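PDB 3GEE: tRNA modification GTPase MnmE from Chlorobium tepidum, which probably hydrolyses GTP while helping to add a carboxymethylaminomethyl group to the wobble uridine (U34) of certain tRNAs. Local coordinates for residues R46-V51 with G68-G73; M76-I81 with F99-G104; A31-S36 with R110-M115; V40-D45 with K56-A61. All blocks are in the same frame, centred on the assembly; numbering follows the deposited sequence.

Contact 1. Residues R46-V51 with G68-G73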
# COMPACT_ATOMS: atom_id res chain seq x y z
N ARG A 46 15.12 -19.11 -12.83
CA ARG A 46 16.43 -19.09 -12.19
C ARG A 46 16.30 -18.94 -10.68
O ARG A 46 17.14 -19.42 -9.92
CB ARG A 46 17.32 -17.98 -12.73
CG ARG A 46 17.59 -18.02 -14.23
CD ARG A 46 19.01 -17.57 -14.53
NE ARG A 46 19.08 -16.58 -15.61
CZ ARG A 46 19.22 -15.27 -15.42
NH1 ARG A 46 19.32 -14.75 -14.20
NH2 ARG A 46 19.28 -14.45 -16.47
N VAL A 47 15.23 -18.27 -10.24
CA VAL A 47 15.03 -17.95 -8.83
C VAL A 47 13.83 -18.64 -8.17
O VAL A 47 13.83 -18.87 -6.96
CB VAL A 47 14.99 -16.42 -8.59
CG1 VAL A 47 16.32 -15.78 -8.95
CG2 VAL A 47 13.86 -15.78 -9.38
N PHE A 48 12.80 -18.95 -8.96
CA PHE A 48 11.62 -19.65 -8.44
C PHE A 48 11.86 -21.16 -8.35
O PHE A 48 12.47 -21.74 -9.24
CB PHE A 48 10.39 -19.35 -9.31
CG PHE A 48 9.12 -19.96 -8.78
CD1 PHE A 48 8.36 -19.29 -7.83
CD2 PHE A 48 8.67 -21.19 -9.25
CE1 PHE A 48 7.18 -19.84 -7.34
CE2 PHE A 48 7.50 -21.76 -8.77
CZ PHE A 48 6.75 -21.09 -7.81
N ARG A 49 11.39 -21.77 -7.27
CA ARG A 49 11.50 -23.22 -7.08
C ARG A 49 10.18 -23.76 -6.57
O ARG A 49 9.79 -23.48 -5.44
CB ARG A 49 12.60 -23.57 -6.06
CG ARG A 49 14.03 -23.31 -6.51
CD ARG A 49 14.99 -23.91 -5.49
NE ARG A 49 16.32 -23.31 -5.54
CZ ARG A 49 17.28 -23.54 -4.64
NH1 ARG A 49 17.05 -24.34 -3.61
NH2 ARG A 49 18.46 -22.95 -4.77
N LYS A 50 9.49 -24.54 -7.40
CA LYS A 50 8.19 -25.12 -7.06
C LYS A 50 8.33 -26.03 -5.85
O LYS A 50 9.25 -26.86 -5.79
CB LYS A 50 7.62 -25.87 -8.26
CG LYS A 50 6.10 -25.94 -8.31
CD LYS A 50 5.61 -25.69 -9.74
CE LYS A 50 4.23 -26.28 -10.01
NZ LYS A 50 3.17 -25.76 -9.10
N VAL A 51 7.44 -25.87 -4.87
CA VAL A 51 7.59 -26.56 -3.58
C VAL A 51 7.31 -28.06 -3.66
O VAL A 51 8.07 -28.87 -3.12
CB VAL A 51 6.73 -25.89 -2.48
CG1 VAL A 51 5.25 -26.15 -2.72
CG2 VAL A 51 7.15 -26.37 -1.09
N GLY A 68 5.61 -21.68 -4.72
CA GLY A 68 7.00 -22.06 -4.48
C GLY A 68 7.77 -21.06 -3.65
O GLY A 68 7.18 -20.24 -2.94
N ARG A 69 9.10 -21.13 -3.73
CA ARG A 69 9.98 -20.26 -2.96
C ARG A 69 10.92 -19.49 -3.87
O ARG A 69 11.35 -20.00 -4.91
CB ARG A 69 10.79 -21.09 -1.96
CG ARG A 69 9.97 -21.60 -0.81
CD ARG A 69 10.78 -22.52 0.09
NE ARG A 69 10.01 -22.87 1.28
CZ ARG A 69 10.47 -23.63 2.27
NH1 ARG A 69 11.69 -24.13 2.23
NH2 ARG A 69 9.69 -23.88 3.32
N LEU A 70 11.25 -18.26 -3.47
CA LEU A 70 12.27 -17.49 -4.17
C LEU A 70 13.59 -17.66 -3.45
O LEU A 70 13.63 -17.82 -2.23
CB LEU A 70 11.86 -16.02 -4.26
CG LEU A 70 10.67 -15.74 -5.18
CD1 LEU A 70 10.12 -14.35 -4.95
CD2 LEU A 70 11.06 -15.94 -6.64
N TYR A 71 14.69 -17.63 -4.20
CA TYR A 71 16.00 -17.92 -3.64
C TYR A 71 17.07 -17.02 -4.23
O TYR A 71 17.07 -16.75 -5.43
CB TYR A 71 16.39 -19.38 -3.88
CG TYR A 71 15.95 -20.33 -2.80
CD1 TYR A 71 14.69 -20.93 -2.84
CD2 TYR A 71 16.79 -20.64 -1.74
CE1 TYR A 71 14.28 -21.81 -1.84
CE2 TYR A 71 16.40 -21.52 -0.73
CZ TYR A 71 15.14 -22.10 -0.79
OH TYR A 71 14.74 -22.97 0.20
N ASP A 72 17.97 -16.57 -3.37
CA ASP A 72 19.18 -15.90 -3.82
C ASP A 72 20.33 -16.88 -3.61
O ASP A 72 21.25 -16.62 -2.84
CB ASP A 72 19.40 -14.59 -3.05
CG ASP A 72 20.31 -13.63 -3.80
OD1 ASP A 72 21.53 -13.89 -3.88
OD2 ASP A 72 19.81 -12.60 -4.30
N GLY A 73 20.24 -18.01 -4.31
CA GLY A 73 21.19 -19.10 -4.19
C GLY A 73 21.27 -19.61 -2.76
O GLY A 73 22.06 -19.10 -1.96
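Phe48, Arg49 and Lys50 pair antiparallel with Leu70, Arg69 and Gly68, the axes of strand 48-50 and strand 68-71 running at 152° and coming within 4.6 Å. In the hydrogen-bonded pair, Arg49 N to Arg69 O and Arg69 N to Arg49 O both measure 3.0 Å; a weak bond from Tyr71 N to Val47 O (3.1 Å) extends the pairing to the residue before strand 48-50. On the face of Arg49 and Arg69, the guanidinium of Arg49 lies flat over one face of the Tyr71 ring. The planes differ by 3° and CZ of Arg49 stands 4.1 Å from the centroid of the Tyr71 ring, a cation-pi stack, with NH1 over the ring centre. The Arg49 chain is extended from CG to NE, and its NH2 also forms a salt bridge with Glu74, so ring and carboxylate together fix the group. With a serine in place of Tyr71, the guanidinium would lose this platform and would probably be freer to turn about its link to Glu74. The other face carries Phe48 and Leu70. With CG of Phe48 anti to its backbone N (chi1 -176°), the ring reaches along the neighbouring strand, where Phe48 CZ lies 3.3 Å from Gly68 N. Leu70 CD2 meets Val47 CG2 at 3.9 Å and also approaches the edge of the Phe48 ring. This is an antiparallel strand pair at the edge of the sheet in the N-terminal folate-binding domain, strand 48-50 being outermost within this chain; Val51 just beyond it lines the folinic acid pocket.

Contact 2. Residues M76-I81 with F99-G104. With FON (N-{[4-({[(6R)-2-amino-5-formyl-4-oxo-1,4,5,6,7,8-hexahydropteridin-6-yl]methyl}amino)phenyl]carbonyl}-L-glutamic acid), chain C.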
# COMPACT_ATOMS: atom_id res chain seq x y z
N MET A 76 16.70 -18.38 1.10
CA MET A 76 15.26 -18.32 0.89
C MET A 76 14.76 -16.90 1.07
O MET A 76 14.75 -16.37 2.18
CB MET A 76 14.55 -19.29 1.84
CG MET A 76 13.26 -19.85 1.30
SD MET A 76 11.80 -19.09 2.03
CE MET A 76 11.65 -20.06 3.53
N VAL A 77 14.35 -16.27 -0.03
CA VAL A 77 13.89 -14.89 0.01
C VAL A 77 12.47 -14.79 0.57
O VAL A 77 12.21 -14.00 1.49
CB VAL A 77 14.01 -14.22 -1.37
CG1 VAL A 77 13.08 -13.01 -1.50
CG2 VAL A 77 15.46 -13.81 -1.63
N ASP A 78 11.56 -15.61 0.04
CA ASP A 78 10.18 -15.67 0.54
C ASP A 78 9.44 -16.88 -0.03
O ASP A 78 9.91 -17.54 -0.96
CB ASP A 78 9.42 -14.38 0.22
CG ASP A 78 8.11 -14.25 0.99
OD1 ASP A 78 7.97 -14.90 2.06
OD2 ASP A 78 7.23 -13.50 0.54
N GLU A 79 8.28 -17.16 0.55
CA GLU A 79 7.34 -18.13 0.03
C GLU A 79 6.32 -17.33 -0.76
O GLU A 79 5.62 -16.50 -0.19
CB GLU A 79 6.65 -18.81 1.20
CG GLU A 79 6.41 -20.28 1.01
CD GLU A 79 5.98 -20.93 2.31
OE1 GLU A 79 5.07 -20.38 2.97
OE2 GLU A 79 6.55 -21.99 2.66
N VAL A 80 6.24 -17.57 -2.06
CA VAL A 80 5.35 -16.78 -2.93
C VAL A 80 4.40 -17.65 -3.75
O VAL A 80 4.40 -18.88 -3.61
CB VAL A 80 6.15 -15.85 -3.88
CG1 VAL A 80 7.14 -15.01 -3.08
CG2 VAL A 80 6.87 -16.66 -4.96
N ILE A 81 3.57 -17.00 -4.57
CA ILE A 81 2.76 -17.68 -5.58
C ILE A 81 3.00 -17.01 -6.92
O ILE A 81 2.76 -15.80 -7.07
CB ILE A 81 1.26 -17.71 -5.22
CG1 ILE A 81 1.01 -18.77 -4.14
CG2 ILE A 81 0.40 -17.98 -6.46
CD1 ILE A 81 -0.44 -19.03 -3.81
N PHE A 99 4.71 -12.42 -9.13
CA PHE A 99 4.91 -12.97 -7.80
C PHE A 99 4.08 -12.16 -6.82
O PHE A 99 4.21 -10.94 -6.75
CB PHE A 99 6.38 -12.92 -7.43
CG PHE A 99 7.26 -13.67 -8.36
CD1 PHE A 99 7.47 -15.04 -8.19
CD2 PHE A 99 7.88 -13.02 -9.42
CE1 PHE A 99 8.29 -15.75 -9.06
CE2 PHE A 99 8.69 -13.73 -10.30
CZ PHE A 99 8.90 -15.09 -10.11
N THR A 100 3.21 -12.82 -6.07
CA THR A 100 2.60 -12.13 -4.96
C THR A 100 3.18 -12.73 -3.69
O THR A 100 3.05 -13.93 -3.44
CB THR A 100 1.04 -12.11 -4.98
OG1 THR A 100 0.53 -12.81 -3.84
CG2 THR A 100 0.49 -12.69 -6.28
N CYS A 101 3.86 -11.89 -2.91
CA CYS A 101 4.62 -12.32 -1.73
C CYS A 101 4.05 -11.70 -0.46
O CYS A 101 3.07 -10.96 -0.52
CB CYS A 101 6.07 -11.88 -1.89
SG CYS A 101 6.21 -10.10 -2.01
N HIS A 102 4.67 -12.01 0.68
CA HIS A 102 4.29 -11.38 1.95
C HIS A 102 4.52 -9.88 1.90
O HIS A 102 5.56 -9.41 1.42
CB HIS A 102 5.05 -12.01 3.12
CG HIS A 102 4.62 -13.40 3.43
ND1 HIS A 102 5.37 -14.51 3.09
CD2 HIS A 102 3.51 -13.88 4.05
CE1 HIS A 102 4.74 -15.60 3.49
NE2 HIS A 102 3.61 -15.25 4.08
N GLY A 103 3.54 -9.13 2.40
CA GLY A 103 3.50 -7.69 2.17
C GLY A 103 4.30 -6.82 3.12
O GLY A 103 3.85 -5.75 3.52
N GLY A 104 5.50 -7.27 3.48
CA GLY A 104 6.42 -6.48 4.28
C GLY A 104 7.38 -5.70 3.41
O GLY A 104 7.93 -6.25 2.45
N1 FON C . 0.04 -15.17 -2.90
C2 FON C . -1.29 -15.34 -3.03
NA2 FON C . -1.87 -15.03 -4.22
N3 FON C . -2.06 -15.80 -2.02
C4 FON C . -1.56 -16.12 -0.81
O4 FON C . -2.33 -16.54 0.08
C4A FON C . -0.09 -15.94 -0.60
N5 FON C . 0.68 -16.23 0.53
C6 FON C . 1.96 -16.84 0.15
C7 FON C . 2.73 -15.65 -0.40
N8 FON C . 2.04 -15.27 -1.62
C8A FON C . 0.69 -15.44 -1.76
C9 FON C . 2.71 -17.59 1.27
N10 FON C . 1.87 -18.56 1.95
C11 FON C . -0.22 -21.85 0.46
C12 FON C . 0.76 -21.99 1.44
C13 FON C . 1.45 -20.88 1.92
C14 FON C . 1.18 -19.61 1.42
C15 FON C . 0.17 -19.46 0.45
C16 FON C . -0.52 -20.58 -0.03
C FON C . -0.94 -23.09 -0.02
O FON C . -1.72 -23.02 -0.95
N FON C . -0.69 -24.24 0.63
CA FON C . -0.61 -25.58 0.05
CB FON C . 0.58 -25.72 -0.91
CG FON C . 0.55 -27.01 -1.75
CD FON C . 1.06 -26.76 -3.15
OE1 FON C . 0.29 -26.25 -3.99
OE2 FON C . 2.24 -27.09 -3.44
CT FON C . -0.49 -26.59 1.16
O1 FON C . -1.20 -27.63 1.12
O2 FON C . 0.32 -26.36 2.09
CP1 FON C . 0.29 -15.96 1.71
O3 FON C . 0.92 -15.18 2.40
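Thr100 and Ile81, a hydrogen-bonded antiparallel pair, meet the pterin of folinic acid together. Thr100 O accepts a hydrogen bond from ligand N8, though the refined 2.5 Å between Thr100 O and N8 is too short to be taken literally at this resolution. Ile81 packs over one face of the same ring system, its CB 3.6 Å from ligand N1. The His102 ring turns one face to ligand C7, and its NE2 stands 3.2 Å from the formyl oxygen O3. Behind this first shell, Asp78 sets the histidine. Its CG is anti to the backbone N (chi1 -166°), which directs the carboxylate at His102: ND1 gives a nearly straight bond (162°) to the syn lone pair of OD1 at 2.8 Å, while the His102 backbone N meets OD2 at 3.0 Å, almost head-on to the C-O bond. The bond from ND1 lies in the ring plane, although carboxylate and ring are inclined by 47°. Were Asp78 an alanine, both bonds would vanish and the His102 ring would probably be set free to turn beside the folate. Further back, Val80 CG2 touches the edge of the Phe99 ring at CD1 (3.7 Å). The hairpin of strands 76-85 and 96-102 lies between strands 64-71 and 30-36; helix 105-117 packs on Asp78 and Phe99 through Val107 and Met115, and Met165 of the second subunit packs on His102.

Contact 3. Residues A31-S36 with R110-M115. With FON (N-{[4-({[(6R)-2-amino-5-formyl-4-oxo-1,4,5,6,7,8-hexahydropteridin-6-yl]methyl}amino)phenyl]carbonyl}-L-glutamic acid), chain B.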
# COMPACT_ATOMS: atom_id res chain seq x y z
N ALA A 31 1.87 -8.46 -1.15
CA ALA A 31 2.33 -7.52 -2.16
C ALA A 31 2.53 -8.27 -3.48
O ALA A 31 2.68 -9.49 -3.48
CB ALA A 31 3.62 -6.89 -1.73
N ILE A 32 2.55 -7.54 -4.59
CA ILE A 32 2.77 -8.12 -5.91
C ILE A 32 3.98 -7.47 -6.60
O ILE A 32 3.95 -6.27 -6.90
CB ILE A 32 1.55 -7.92 -6.84
CG1 ILE A 32 0.29 -8.56 -6.25
CG2 ILE A 32 1.83 -8.47 -8.24
CD1 ILE A 32 -0.98 -8.02 -6.86
N VAL A 33 5.02 -8.25 -6.85
CA VAL A 33 6.06 -7.83 -7.78
C VAL A 33 5.69 -8.39 -9.14
O VAL A 33 5.50 -9.61 -9.27
CB VAL A 33 7.47 -8.33 -7.37
CG1 VAL A 33 8.49 -7.98 -8.44
CG2 VAL A 33 7.88 -7.73 -6.02
N ARG A 34 5.56 -7.53 -10.15
CA ARG A 34 5.21 -8.01 -11.50
C ARG A 34 6.28 -7.74 -12.55
O ARG A 34 6.71 -6.60 -12.74
CB ARG A 34 3.81 -7.54 -11.95
CG ARG A 34 3.61 -6.05 -12.05
CD ARG A 34 2.92 -5.68 -13.36
NE ARG A 34 1.46 -5.83 -13.36
CZ ARG A 34 0.62 -4.86 -13.72
NH1 ARG A 34 1.06 -3.67 -14.09
NH2 ARG A 34 -0.68 -5.09 -13.70
N ILE A 35 6.72 -8.80 -13.22
CA ILE A 35 7.74 -8.68 -14.26
C ILE A 35 7.18 -9.05 -15.63
O ILE A 35 6.29 -9.89 -15.74
CB ILE A 35 9.00 -9.50 -13.92
CG1 ILE A 35 8.81 -10.98 -14.22
CG2 ILE A 35 9.34 -9.33 -12.46
CD1 ILE A 35 10.12 -11.79 -14.25
N SER A 36 7.69 -8.40 -16.68
CA SER A 36 7.17 -8.57 -18.03
C SER A 36 8.25 -8.36 -19.08
O SER A 36 9.22 -7.65 -18.83
CB SER A 36 6.00 -7.60 -18.28
OG SER A 36 5.49 -7.74 -19.59
N ARG A 110 13.25 -6.95 -1.20
CA ARG A 110 14.15 -8.05 -1.48
C ARG A 110 13.76 -8.77 -2.76
O ARG A 110 14.63 -9.10 -3.58
CB ARG A 110 14.17 -9.04 -0.31
CG ARG A 110 15.46 -9.07 0.46
CD ARG A 110 16.57 -9.74 -0.36
NE ARG A 110 17.50 -10.48 0.49
CZ ARG A 110 18.35 -11.40 0.05
NH1 ARG A 110 18.41 -11.69 -1.25
NH2 ARG A 110 19.15 -12.03 0.91
N VAL A 111 12.46 -9.01 -2.93
CA VAL A 111 11.93 -9.67 -4.11
C VAL A 111 12.26 -8.86 -5.36
O VAL A 111 12.79 -9.40 -6.33
CB VAL A 111 10.41 -9.89 -4.02
CG1 VAL A 111 9.88 -10.57 -5.29
CG2 VAL A 111 10.06 -10.72 -2.79
N LEU A 112 11.94 -7.56 -5.32
CA LEU A 112 12.22 -6.68 -6.46
C LEU A 112 13.70 -6.72 -6.83
O LEU A 112 14.05 -6.79 -8.00
CB LEU A 112 11.76 -5.25 -6.18
CG LEU A 112 12.04 -4.24 -7.31
CD1 LEU A 112 11.25 -4.58 -8.58
CD2 LEU A 112 11.76 -2.82 -6.87
N ARG A 113 14.57 -6.70 -5.82
CA ARG A 113 16.00 -6.74 -6.05
C ARG A 113 16.41 -8.04 -6.73
O ARG A 113 17.26 -8.04 -7.62
CB ARG A 113 16.77 -6.57 -4.74
CG ARG A 113 18.10 -5.86 -4.90
CD ARG A 113 19.24 -6.60 -4.20
NE ARG A 113 19.00 -6.82 -2.77
CZ ARG A 113 19.88 -7.37 -1.94
NH1 ARG A 113 19.57 -7.53 -0.65
NH2 ARG A 113 21.07 -7.76 -2.38
N LEU A 114 15.80 -9.14 -6.30
CA LEU A 114 16.11 -10.47 -6.83
C LEU A 114 15.84 -10.51 -8.34
O LEU A 114 16.69 -10.97 -9.11
CB LEU A 114 15.31 -11.54 -6.10
CG LEU A 114 15.64 -13.01 -6.38
CD1 LEU A 114 17.03 -13.35 -5.88
CD2 LEU A 114 14.62 -13.91 -5.72
N MET A 115 14.66 -10.03 -8.73
CA MET A 115 14.31 -9.83 -10.13
C MET A 115 15.34 -8.96 -10.85
O MET A 115 15.80 -9.30 -11.94
CB MET A 115 12.93 -9.18 -10.23
CG MET A 115 11.74 -10.15 -10.33
SD MET A 115 11.93 -11.81 -9.64
CE MET A 115 12.79 -12.63 -10.99
N1 FON B . -4.65 -8.90 -11.74
C2 FON B . -3.45 -9.44 -12.04
NA2 FON B . -3.01 -10.50 -11.31
N3 FON B . -2.68 -8.97 -13.05
C4 FON B . -3.05 -7.92 -13.82
O4 FON B . -2.28 -7.54 -14.73
C4A FON B . -4.35 -7.27 -13.52
N5 FON B . -4.97 -6.20 -14.18
C6 FON B . -6.42 -6.44 -14.32
C7 FON B . -6.92 -6.21 -12.90
N8 FON B . -6.36 -7.29 -12.10
C8A FON B . -5.15 -7.85 -12.41
C9 FON B . -7.14 -5.59 -15.36
N10 FON B . -6.50 -5.63 -16.67
C11 FON B . -5.66 -8.88 -19.16
C12 FON B . -6.47 -7.82 -19.57
C13 FON B . -6.74 -6.75 -18.73
C14 FON B . -6.21 -6.72 -17.44
C15 FON B . -5.39 -7.77 -17.02
C16 FON B . -5.11 -8.85 -17.87
C FON B . -5.40 -10.01 -20.12
O FON B . -4.79 -11.00 -19.74
N FON B . -5.84 -9.87 -21.38
CA FON B . -6.38 -10.91 -22.25
CB FON B . -7.70 -11.48 -21.72
CG FON B . -8.16 -12.76 -22.44
CD FON B . -8.81 -13.73 -21.48
OE1 FON B . -8.07 -14.45 -20.76
OE2 FON B . -10.06 -13.79 -21.43
CT FON B . -6.58 -10.35 -23.63
O1 FON B . -6.20 -11.01 -24.62
O2 FON B . -7.13 -9.22 -23.73
CP1 FON B . -4.34 -5.18 -14.56
O3 FON B . -4.60 -4.08 -14.11
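Val33 is the first residue of strand 31-36 to meet helix 110-115, and it does so with both methyls. CG2 packs on Val111 CG1 at 3.5 Å, the two valines running side by side but pointing opposite ways. CG1 of Val33, placed anti to the backbone N (chi1 174°), serves the helix further on, approaching Met115 CG at 4.3 Å and Leu112 CD1 at 4.4 Å. Arg34 follows with its CB directed away from the helix. Its bent chain carries NH2 to O4 of a bound folinic acid, a weak hydrogen bond of 3.1 Å, and Phe128 makes a cation-pi contact with the same side chain. The next residue, Ile35, returns to the helix: its CG2 is the atom that meets Met115 CG, the two side chains lying roughly perpendicular. No hydrogen bond joins the segments, so the contact is wholly apolar, and the strand thus presents one side to the helix and the other to the ligand. The axes run nearly parallel, 12° apart, at a closest approach of 9.1 Å. Strand 30-36 lies in the sheet between strands 96-102 and 18-21, and the helix covers all three, with Met115 touching Phe99 and Ala19 and Leu112 reaching Ile21.

Contact 4. Residues V40-D45 with K56-A61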
# COMPACT_ATOMS: atom_id res chain seq x y z
N VAL A 40 10.85 -13.66 -19.82
CA VAL A 40 10.61 -13.39 -18.42
C VAL A 40 10.46 -14.65 -17.55
O VAL A 40 11.03 -14.73 -16.47
CB VAL A 40 9.47 -12.34 -18.28
CG1 VAL A 40 8.36 -12.80 -17.37
CG2 VAL A 40 10.07 -11.01 -17.86
N LEU A 41 9.72 -15.64 -18.03
CA LEU A 41 9.52 -16.84 -17.21
C LEU A 41 10.71 -17.80 -17.22
O LEU A 41 10.81 -18.68 -16.36
CB LEU A 41 8.18 -17.53 -17.49
CG LEU A 41 7.60 -17.49 -18.89
CD1 LEU A 41 8.43 -18.38 -19.82
CD2 LEU A 41 6.14 -17.93 -18.90
N ASP A 42 11.63 -17.62 -18.16
CA ASP A 42 12.94 -18.28 -18.07
C ASP A 42 13.77 -17.64 -16.97
O ASP A 42 14.48 -18.34 -16.25
CB ASP A 42 13.69 -18.22 -19.40
CG ASP A 42 13.14 -19.17 -20.43
OD1 ASP A 42 13.78 -20.21 -20.68
OD2 ASP A 42 12.04 -18.89 -20.97
N LEU A 43 13.67 -16.32 -16.86
CA LEU A 43 14.34 -15.57 -15.80
C LEU A 43 13.77 -15.97 -14.45
O LEU A 43 14.51 -16.27 -13.52
CB LEU A 43 14.18 -14.06 -16.03
CG LEU A 43 15.26 -13.24 -16.74
CD1 LEU A 43 16.02 -14.00 -17.82
CD2 LEU A 43 14.65 -11.98 -17.31
N ALA A 44 12.44 -16.00 -14.38
CA ALA A 44 11.74 -16.41 -13.16
C ALA A 44 12.25 -17.75 -12.67
O ALA A 44 12.45 -17.94 -11.48
CB ALA A 44 10.25 -16.48 -13.41
N ASP A 45 12.49 -18.65 -13.61
CA ASP A 45 12.91 -20.02 -13.31
C ASP A 45 14.27 -20.11 -12.63
O ASP A 45 14.54 -21.08 -11.92
CB ASP A 45 12.89 -20.87 -14.57
CG ASP A 45 11.56 -21.57 -14.78
OD1 ASP A 45 10.88 -21.91 -13.78
OD2 ASP A 45 11.19 -21.79 -15.95
N LYS A 56 8.44 -26.65 -14.11
CA LYS A 56 9.04 -25.34 -14.38
C LYS A 56 8.02 -24.32 -14.90
O LYS A 56 7.07 -24.68 -15.59
CB LYS A 56 10.23 -25.46 -15.34
CG LYS A 56 11.54 -25.81 -14.64
CD LYS A 56 12.66 -26.05 -15.64
CE LYS A 56 13.79 -26.86 -14.99
NZ LYS A 56 14.75 -27.42 -15.98
N LEU A 57 8.25 -23.06 -14.55
CA LEU A 57 7.39 -21.96 -14.98
C LEU A 57 7.35 -21.79 -16.49
O LEU A 57 6.29 -21.58 -17.08
CB LEU A 57 7.82 -20.65 -14.30
CG LEU A 57 7.05 -20.07 -13.11
CD1 LEU A 57 6.39 -21.12 -12.22
CD2 LEU A 57 7.97 -19.18 -12.28
N ALA A 58 8.52 -21.87 -17.13
CA ALA A 58 8.62 -21.75 -18.58
C ALA A 58 7.85 -22.86 -19.31
O ALA A 58 7.62 -22.77 -20.51
CB ALA A 58 10.08 -21.73 -19.01
N GLU A 59 7.45 -23.89 -18.57
CA GLU A 59 6.71 -25.02 -19.11
C GLU A 59 5.22 -24.94 -18.80
O GLU A 59 4.46 -25.85 -19.12
CB GLU A 59 7.25 -26.33 -18.54
CG GLU A 59 8.70 -26.64 -18.87
CD GLU A 59 9.20 -27.90 -18.17
OE1 GLU A 59 8.66 -28.27 -17.10
OE2 GLU A 59 10.15 -28.53 -18.70
N ALA A 60 4.79 -23.84 -18.19
CA ALA A 60 3.43 -23.74 -17.66
C ALA A 60 2.48 -23.03 -18.61
O ALA A 60 2.89 -22.17 -19.40
CB ALA A 60 3.44 -23.04 -16.32
N ALA A 61 1.20 -23.38 -18.53
CA ALA A 61 0.16 -22.74 -19.32
C ALA A 61 -0.14 -21.34 -18.79
O ALA A 61 0.10 -21.03 -17.63
CB ALA A 61 -1.09 -23.58 -19.30
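Asp45 has its chi1 at -91°, away from a staggered value, which swings CG out toward Leu57 and Ala58 of segment 56-61; chi2 (-32°) then turns the carboxylate to face one backbone amide with each oxygen. Leu57 N gives its hydrogen to the syn lone pair of OD1 at 3.0 Å. Ala58 N bonds OD2 at 2.9 Å, also from the syn side but 24° out of the carboxylate plane. The two consecutive amides thus fix the rotation of the group. Apolar contacts flank this grip. Ala44 CB touches Leu57 CD2 at 3.7 Å, and Leu41 CD1 lies 3.6 Å from Ala58 CA. Leu57 continues inward to Ala82 and Val84 of strand 76-85, while Arg86 hydrogen-bonds the carbonyls of Ala58 and Ala60, tying the same loop to the residue just after that strand. The turn bonds of the loop, Glu59 N to Lys56 O and Ala60 N to Leu57 O, do not use the amides that go to the aspartate. Within the two segments the carboxylate is met by backbone; Lys56 NZ, 6.7 Å from Asp45 OD2, is too far for a salt bridge. Two N-H donors probably favour the ionised form, and the bonding probably depends more on the shape of the loop than on its side chains.

Overall arrangement
All four contacts belong to the N-terminal folate-binding domain. Contacts 1 and 2 lie side by side in its mixed sheet, centres about 10 Å apart, joined by a probable hydrogen bond between Leu70 O and Val77 N (2.8 Å). Contact 3 adds the next strand, Cys101 N meeting Ala31 O at 2.7 Å, and the helix that covers one face; its centre is about 9 Å from that of contact 2. Contact 4 lies on the same side, with Ala44 CB against Phe99 CZ (3.8 Å). Contacts 1 and 2 reach one folinic acid, through Val51 and the hairpin, and contact 3 reaches the other through Arg34, whereas contact 4 touches neither ligand nor second subunit.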